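Local coordinates for ER-derived vesicles protein ERV41 (Saccharomyces cerevisiae, PDB 3ZLC) that is a constituent of COPII-coated vesicles from the endoplasmic reticulum, needed for efficient transport of some secretory proteins to the Golgi, and facilitates retrograde transport, at residues I170-D175 and N210-N215; T188-T193 and F235-F240. All blocks are in the same frame, centred on the assembly; numbering follows the deposited sequence.

Contact 1: I170-D175 and N210-N215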
loop_
_atom_site.group_PDB
_atom_site.type_symbol
_atom_site.label_atom_id
_atom_site.label_comp_id
_atom_site.label_asym_id
_atom_site.label_seq_id
_atom_site.Cartn_x
_atom_site.Cartn_y
_atom_site.Cartn_z
ATOM N N ILE A 170 -13.336 -8.575 6.839
ATOM C CA ILE A 170 -12.004 -7.981 6.714
ATOM C C ILE A 170 -11.952 -6.545 7.250
ATOM O O ILE A 170 -12.914 -5.786 7.153
ATOM C CB ILE A 170 -11.478 -8.068 5.256
ATOM C CG1 ILE A 170 -9.954 -7.927 5.197
ATOM C CG2 ILE A 170 -12.160 -7.061 4.357
ATOM C CD1 ILE A 170 -9.384 -8.354 3.821
ATOM N N ASP A 171 -10.832 -6.188 7.853
ATOM C CA ASP A 171 -10.662 -4.841 8.369
ATOM C C ASP A 171 -9.165 -4.609 8.348
ATOM O O ASP A 171 -8.470 -4.979 9.288
ATOM C CB ASP A 171 -11.219 -4.753 9.804
ATOM C CG ASP A 171 -11.252 -3.314 10.328
ATOM O OD1 ASP A 171 -10.582 -2.456 9.715
ATOM O OD2 ASP A 171 -11.944 -3.028 11.338
ATOM N N ASN A 172 -8.661 -4.064 7.241
ATOM C CA ASN A 172 -7.224 -3.877 7.051
ATOM C C ASN A 172 -6.804 -2.519 7.603
ATOM O O ASN A 172 -7.430 -1.502 7.286
ATOM C CB ASN A 172 -6.883 -3.935 5.548
ATOM C CG ASN A 172 -7.273 -5.257 4.918
ATOM O OD1 ASN A 172 -6.809 -6.323 5.360
ATOM N ND2 ASN A 172 -8.151 -5.208 3.904
ATOM N N PRO A 173 -5.745 -2.485 8.421
ATOM C CA PRO A 173 -5.396 -1.186 9.012
ATOM C C PRO A 173 -5.106 -0.093 7.974
ATOM O O PRO A 173 -5.421 1.074 8.238
ATOM C CB PRO A 173 -4.115 -1.482 9.787
ATOM C CG PRO A 173 -4.134 -2.991 10.041
ATOM C CD PRO A 173 -4.930 -3.607 8.933
ATOM N N LEU A 174 -4.507 -0.439 6.832
ATOM C CA LEU A 174 -4.139 0.615 5.868
ATOM C C LEU A 174 -5.249 1.018 4.902
ATOM O O LEU A 174 -5.118 2.037 4.225
ATOM C CB LEU A 174 -2.861 0.258 5.094
ATOM C CG LEU A 174 -1.669 -0.002 6.017
ATOM C CD1 LEU A 174 -0.448 -0.359 5.173
ATOM C CD2 LEU A 174 -1.395 1.199 6.932
ATOM N N ASP A 175 -6.349 0.262 4.847
ATOM C CA ASP A 175 -7.461 0.617 3.948
ATOM C C ASP A 175 -8.034 1.976 4.290
ATOM O O ASP A 175 -8.238 2.287 5.471
ATOM C CB ASP A 175 -8.626 -0.395 4.048
ATOM C CG ASP A 175 -8.342 -1.694 3.327
ATOM O OD1 ASP A 175 -7.229 -1.851 2.797
ATOM O OD2 ASP A 175 -9.224 -2.582 3.331
ATOM N N ASN A 210 -6.645 -13.618 5.588
ATOM C CA ASN A 210 -5.551 -13.126 6.427
ATOM C C ASN A 210 -5.931 -11.780 6.987
ATOM O O ASN A 210 -6.674 -11.014 6.348
ATOM C CB ASN A 210 -4.267 -12.935 5.603
ATOM C CG ASN A 210 -3.815 -14.204 4.924
ATOM O OD1 ASN A 210 -2.989 -14.943 5.459
ATOM N ND2 ASN A 210 -4.346 -14.466 3.737
ATOM N N GLN A 211 -5.404 -11.477 8.165
ATOM C CA GLN A 211 -5.507 -10.130 8.703
ATOM C C GLN A 211 -4.108 -9.672 9.114
ATOM O O GLN A 211 -3.197 -10.498 9.301
ATOM C CB GLN A 211 -6.474 -10.126 9.899
ATOM C CG GLN A 211 -6.069 -11.063 11.060
ATOM C CD GLN A 211 -7.221 -11.269 12.024
ATOM O OE1 GLN A 211 -8.275 -11.780 11.635
ATOM N NE2 GLN A 211 -7.042 -10.848 13.279
ATOM N N TYR A 212 -3.910 -8.366 9.224
ATOM C CA TYR A 212 -2.591 -7.886 9.618
ATOM C C TYR A 212 -2.653 -6.732 10.592
ATOM O O TYR A 212 -3.677 -6.018 10.690
ATOM C CB TYR A 212 -1.722 -7.529 8.397
ATOM C CG TYR A 212 -2.195 -6.345 7.566
ATOM C CD1 TYR A 212 -3.163 -6.504 6.581
ATOM C CD2 TYR A 212 -1.618 -5.080 7.729
ATOM C CE1 TYR A 212 -3.577 -5.423 5.785
ATOM C CE2 TYR A 212 -2.024 -3.996 6.945
ATOM C CZ TYR A 212 -2.981 -4.176 5.979
ATOM O OH TYR A 212 -3.382 -3.093 5.227
ATOM N N SER A 213 -1.556 -6.585 11.332
ATOM C CA SER A 213 -1.322 -5.415 12.159
ATOM C C SER A 213 -0.165 -4.687 11.518
ATOM O O SER A 213 0.486 -5.223 10.614
ATOM C CB SER A 213 -0.972 -5.802 13.595
ATOM O OG SER A 213 0.216 -6.593 13.675
ATOM N N VAL A 214 0.099 -3.469 11.970
ATOM C CA VAL A 214 1.082 -2.634 11.279
ATOM C C VAL A 214 1.696 -1.654 12.250
ATOM O O VAL A 214 1.059 -1.244 13.237
ATOM C CB VAL A 214 0.431 -1.915 10.054
ATOM C CG1 VAL A 214 -0.740 -1.074 10.496
ATOM C CG2 VAL A 214 1.455 -1.051 9.301
ATOM N N ASN A 215 2.967 -1.342 12.026
ATOM C CA ASN A 215 3.581 -0.183 12.669
ATOM C C ASN A 215 4.235 0.646 11.552
ATOM O O ASN A 215 4.569 0.093 10.486
ATOM C CB ASN A 215 4.496 -0.559 13.863
ATOM C CG ASN A 215 5.667 -1.460 13.479
ATOM O OD1 ASN A 215 6.641 -1.004 12.878
ATOM N ND2 ASN A 215 5.598 -2.732 13.869
HETATM O O HOH W 1 -6.438 -6.049 11.023
HETATM O O HOH W 2 -6.286 -7.000 7.890
HETATM O O HOH W 3 -5.420 -8.760 4.648
#

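Contact 2: T188-T193 and F235-F240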
loop_
_atom_site.group_PDB
_atom_site.type_symbol
_atom_site.label_atom_id
_atom_site.label_comp_id
_atom_site.label_asym_id
_atom_site.label_seq_id
_atom_site.Cartn_x
_atom_site.Cartn_y
_atom_site.Cartn_z
ATOM N N THR A 188 9.879 9.543 2.815
ATOM C CA THR A 188 9.818 8.097 2.639
ATOM C C THR A 188 8.891 7.510 3.698
ATOM O O THR A 188 9.063 7.764 4.896
ATOM C CB THR A 188 11.209 7.487 2.816
ATOM O OG1 THR A 188 12.002 7.797 1.663
ATOM C CG2 THR A 188 11.116 5.970 2.985
ATOM N N TYR A 189 7.914 6.728 3.254
ATOM C CA TYR A 189 6.979 6.094 4.159
ATOM C C TYR A 189 7.215 4.587 4.165
ATOM O O TYR A 189 7.296 3.955 3.102
ATOM C CB TYR A 189 5.540 6.394 3.704
ATOM C CG TYR A 189 5.207 7.879 3.639
ATOM C CD1 TYR A 189 5.442 8.617 2.486
ATOM C CD2 TYR A 189 4.638 8.531 4.734
ATOM C CE1 TYR A 189 5.127 9.969 2.426
ATOM C CE2 TYR A 189 4.319 9.875 4.684
ATOM C CZ TYR A 189 4.566 10.586 3.524
ATOM O OH TYR A 189 4.257 11.930 3.474
ATOM N N VAL A 190 7.320 4.008 5.358
ATOM C CA VAL A 190 7.545 2.565 5.474
ATOM C C VAL A 190 6.477 1.972 6.372
ATOM O O VAL A 190 6.284 2.439 7.500
ATOM C CB VAL A 190 8.934 2.247 6.060
ATOM C CG1 VAL A 190 9.195 0.729 6.019
ATOM C CG2 VAL A 190 10.024 2.977 5.271
ATOM N N TYR A 191 5.770 0.968 5.866
ATOM C CA TYR A 191 4.806 0.256 6.682
ATOM C C TYR A 191 5.308 -1.162 6.957
ATOM O O TYR A 191 5.654 -1.907 6.020
ATOM C CB TYR A 191 3.469 0.187 5.963
ATOM C CG TYR A 191 2.847 1.528 5.605
ATOM C CD1 TYR A 191 2.068 2.227 6.527
ATOM C CD2 TYR A 191 3.005 2.073 4.338
ATOM C CE1 TYR A 191 1.468 3.449 6.198
ATOM C CE2 TYR A 191 2.410 3.292 3.995
ATOM C CZ TYR A 191 1.633 3.966 4.933
ATOM O OH TYR A 191 1.044 5.174 4.603
ATOM N N TYR A 192 5.351 -1.532 8.234
ATOM C CA TYR A 192 5.715 -2.895 8.629
ATOM C C TYR A 192 4.476 -3.677 9.001
ATOM O O TYR A 192 3.899 -3.469 10.075
ATOM C CB TYR A 192 6.654 -2.869 9.829
ATOM C CG TYR A 192 8.019 -2.322 9.502
ATOM C CD1 TYR A 192 8.278 -0.958 9.576
ATOM C CD2 TYR A 192 9.056 -3.172 9.115
ATOM C CE1 TYR A 192 9.538 -0.450 9.271
ATOM C CE2 TYR A 192 10.318 -2.672 8.816
ATOM C CZ TYR A 192 10.544 -1.314 8.892
ATOM O OH TYR A 192 11.786 -0.814 8.585
ATOM N N THR A 193 4.084 -4.599 8.131
ATOM C CA THR A 193 2.824 -5.321 8.319
ATOM C C THR A 193 3.109 -6.749 8.748
ATOM O O THR A 193 3.987 -7.410 8.177
ATOM C CB THR A 193 1.980 -5.349 7.028
ATOM O OG1 THR A 193 2.688 -6.055 5.990
ATOM C CG2 THR A 193 1.639 -3.923 6.585
ATOM N N PHE A 235 7.081 2.208 1.048
ATOM C CA PHE A 235 7.526 0.820 1.210
ATOM C C PHE A 235 6.610 0.018 2.126
ATOM O O PHE A 235 6.281 0.451 3.237
ATOM C CB PHE A 235 8.946 0.796 1.784
ATOM C CG PHE A 235 9.975 1.519 0.924
ATOM C CD1 PHE A 235 10.134 2.903 1.010
ATOM C CD2 PHE A 235 10.800 0.811 0.059
ATOM C CE1 PHE A 235 11.086 3.569 0.225
ATOM C CE2 PHE A 235 11.765 1.470 -0.728
ATOM C CZ PHE A 235 11.904 2.846 -0.640
ATOM N N PHE A 236 6.214 -1.162 1.667
ATOM C CA PHE A 236 5.397 -2.054 2.488
ATOM C C PHE A 236 6.231 -3.276 2.833
ATOM O O PHE A 236 6.493 -4.111 1.966
ATOM C CB PHE A 236 4.174 -2.505 1.703
ATOM C CG PHE A 236 3.249 -1.373 1.307
ATOM C CD1 PHE A 236 3.424 -0.698 0.106
ATOM C CD2 PHE A 236 2.185 -0.999 2.133
ATOM C CE1 PHE A 236 2.555 0.342 -0.278
ATOM C CE2 PHE A 236 1.314 0.038 1.760
ATOM C CZ PHE A 236 1.501 0.709 0.554
ATOM N N LYS A 237 6.684 -3.367 4.077
ATOM C CA LYS A 237 7.410 -4.555 4.508
ATOM C C LYS A 237 6.398 -5.532 5.067
ATOM O O LYS A 237 5.437 -5.135 5.748
ATOM C CB LYS A 237 8.455 -4.210 5.568
ATOM C CG LYS A 237 9.497 -3.214 5.085
ATOM C CD LYS A 237 10.908 -3.716 5.353
ATOM C CE LYS A 237 11.947 -2.676 4.942
ATOM N NZ LYS A 237 13.348 -3.150 5.157
ATOM N N TYR A 238 6.570 -6.809 4.751
ATOM C CA TYR A 238 5.618 -7.788 5.265
ATOM C C TYR A 238 6.304 -9.041 5.774
ATOM O O TYR A 238 7.329 -9.472 5.244
ATOM C CB TYR A 238 4.546 -8.129 4.211
ATOM C CG TYR A 238 5.114 -8.436 2.838
ATOM C CD1 TYR A 238 5.571 -9.712 2.536
ATOM C CD2 TYR A 238 5.187 -7.458 1.847
ATOM C CE1 TYR A 238 6.077 -10.018 1.294
ATOM C CE2 TYR A 238 5.709 -7.762 0.578
ATOM C CZ TYR A 238 6.150 -9.045 0.317
ATOM O OH TYR A 238 6.682 -9.393 -0.916
ATOM N N ASN A 239 5.748 -9.602 6.838
ATOM C CA ASN A 239 6.171 -10.913 7.297
ATOM C C ASN A 239 4.936 -11.687 7.730
ATOM O O ASN A 239 3.886 -11.093 8.011
ATOM C CB ASN A 239 7.162 -10.811 8.449
ATOM C CG ASN A 239 8.071 -12.012 8.518
ATOM O OD1 ASN A 239 7.740 -13.083 7.977
ATOM N ND2 ASN A 239 9.225 -11.853 9.164
ATOM N N PHE A 240 5.062 -13.005 7.795
ATOM C CA PHE A 240 3.905 -13.861 8.044
ATOM C C PHE A 240 4.106 -14.632 9.331
ATOM O O PHE A 240 5.104 -15.332 9.502
ATOM C CB PHE A 240 3.687 -14.793 6.842
ATOM C CG PHE A 240 3.498 -14.035 5.545
ATOM C CD1 PHE A 240 2.241 -13.598 5.163
ATOM C CD2 PHE A 240 4.598 -13.718 4.740
ATOM C CE1 PHE A 240 2.065 -12.871 3.977
ATOM C CE2 PHE A 240 4.430 -12.983 3.556
ATOM C CZ PHE A 240 3.161 -12.566 3.177
#

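Contact 1: I170-D175 and N210-N215
Pro173 is a wedge seated on the ring of Tyr212, with Asn172 and Leu174 bordering that ring. Pro173 sets its CD over one face, 3.6 Å from the centroid of the Tyr212 ring and 14° off the normal, a CH-pi contact. The same wedge sits beside the strand backbone, its CG 3.1 Å from Tyr212 O, and its CB is pressed by Val214 CG1 at 3.5 Å, tighter than usual. The Asn172 side chain crosses that of Tyr212 at about a right angle, OD1 3.4 Å from Tyr212 CE1, with the amide plane only 18° from that of the ring. Leu174 closes the far end, where its CG lies at the ring edge near the plane and its CB rests 3.4 Å from Tyr212 OH. With chi1 at 66°, Tyr212 CG stands between its backbone N and carbonyl carbon, directing the ring to the loop. Asn172 to Asp175 form a type I beta turn in the loop joining strands 156-163 and 177-179, while Tyr212 projects from strand 209-219 of the other sheet of this lumenal domain. Leu174 N donates to Tyr212 OH over 3.3 Å, and the same hydroxyl is hydrogen-bonded to Phe161 O. Asn172 ND2 ties back to Asp175 OD2, 2.9 Å away and met from above the carboxylate plane, which fixes the rotation of the amide. Three waters bridge the segments; the one joining Asn172 OD1 to Asn210 O lies at the edge of the Tyr212 ring, in its plane.

Contact 2: T188-T193 and F235-F240
Tyr191 and Phe235 take part in a parallel pairing of strands 188-200 and 233-240 in the mixed sheet of the lumenal domain, segments 188-193 and 235-240 running 18° apart. Backbone hydrogen bonds hold the register: Phe235 N to Tyr189 O, Tyr191 N to Phe235 O, Lys237 N to Tyr191 O at 2.6 Å, Thr193 N to Lys237 O and Asn239 N to Thr193 O. Between these bonds, CA-H...O contacts such as that from Val190 CA to Phe235 O add to the pairing. Among the aromatics, the Tyr191 and Phe236 rings lie side by side and point the same way, planes at 18° but slid apart, meeting mainly through Tyr191 CD2 and Phe236 CE2, 3.7 Å apart. Beyond the pair, Tyr191 OH is hydrogen-bonded to His156 and Gln179, and Phe236 stacks on Phe161. On the face bearing Val190, Tyr192, Phe235 and Lys237, Thr188 CG2 packs obliquely against the Phe235 ring, 3.7 Å from Phe235 CE1. There the aliphatic part of Lys237, bent at its second torsion, lies beside Tyr192, pointing the same way, CD 3.7 Å from Tyr192 CE2. One side-chain bond crosses the strands: Thr193 OG1, turned between its backbone N and carbonyl carbon (chi1 63°), reaches Lys237 O at 2.9 Å, from the face of that carbonyl opposite Thr193 N.

How the contacts relate
The centres of contacts 1 and 2 lie about 12 Å apart, and the segments alternate along the chain: 170-175, 188-193, 210-215, 235-240. Strands 188-200 and 209-219 are antiparallel neighbours in one mixed sheet. Segment 188-193 is bordered by strand 209-219 on one edge and strand 233-240 on the other. The contacts touch directly: Asn215 O lies 2.9 Å from Tyr192 N, a probable hydrogen bond, and Leu174 CD2 packs on Tyr191 CD1 at 3.6 Å. Contact 2 therefore holds neighbouring strands within this larger sheet, whereas contact 1 packs the loop between strands 156-163 and 177-179 of the other, six-stranded sheet against it, joining the two sheets of the Erv41 lumenal domain.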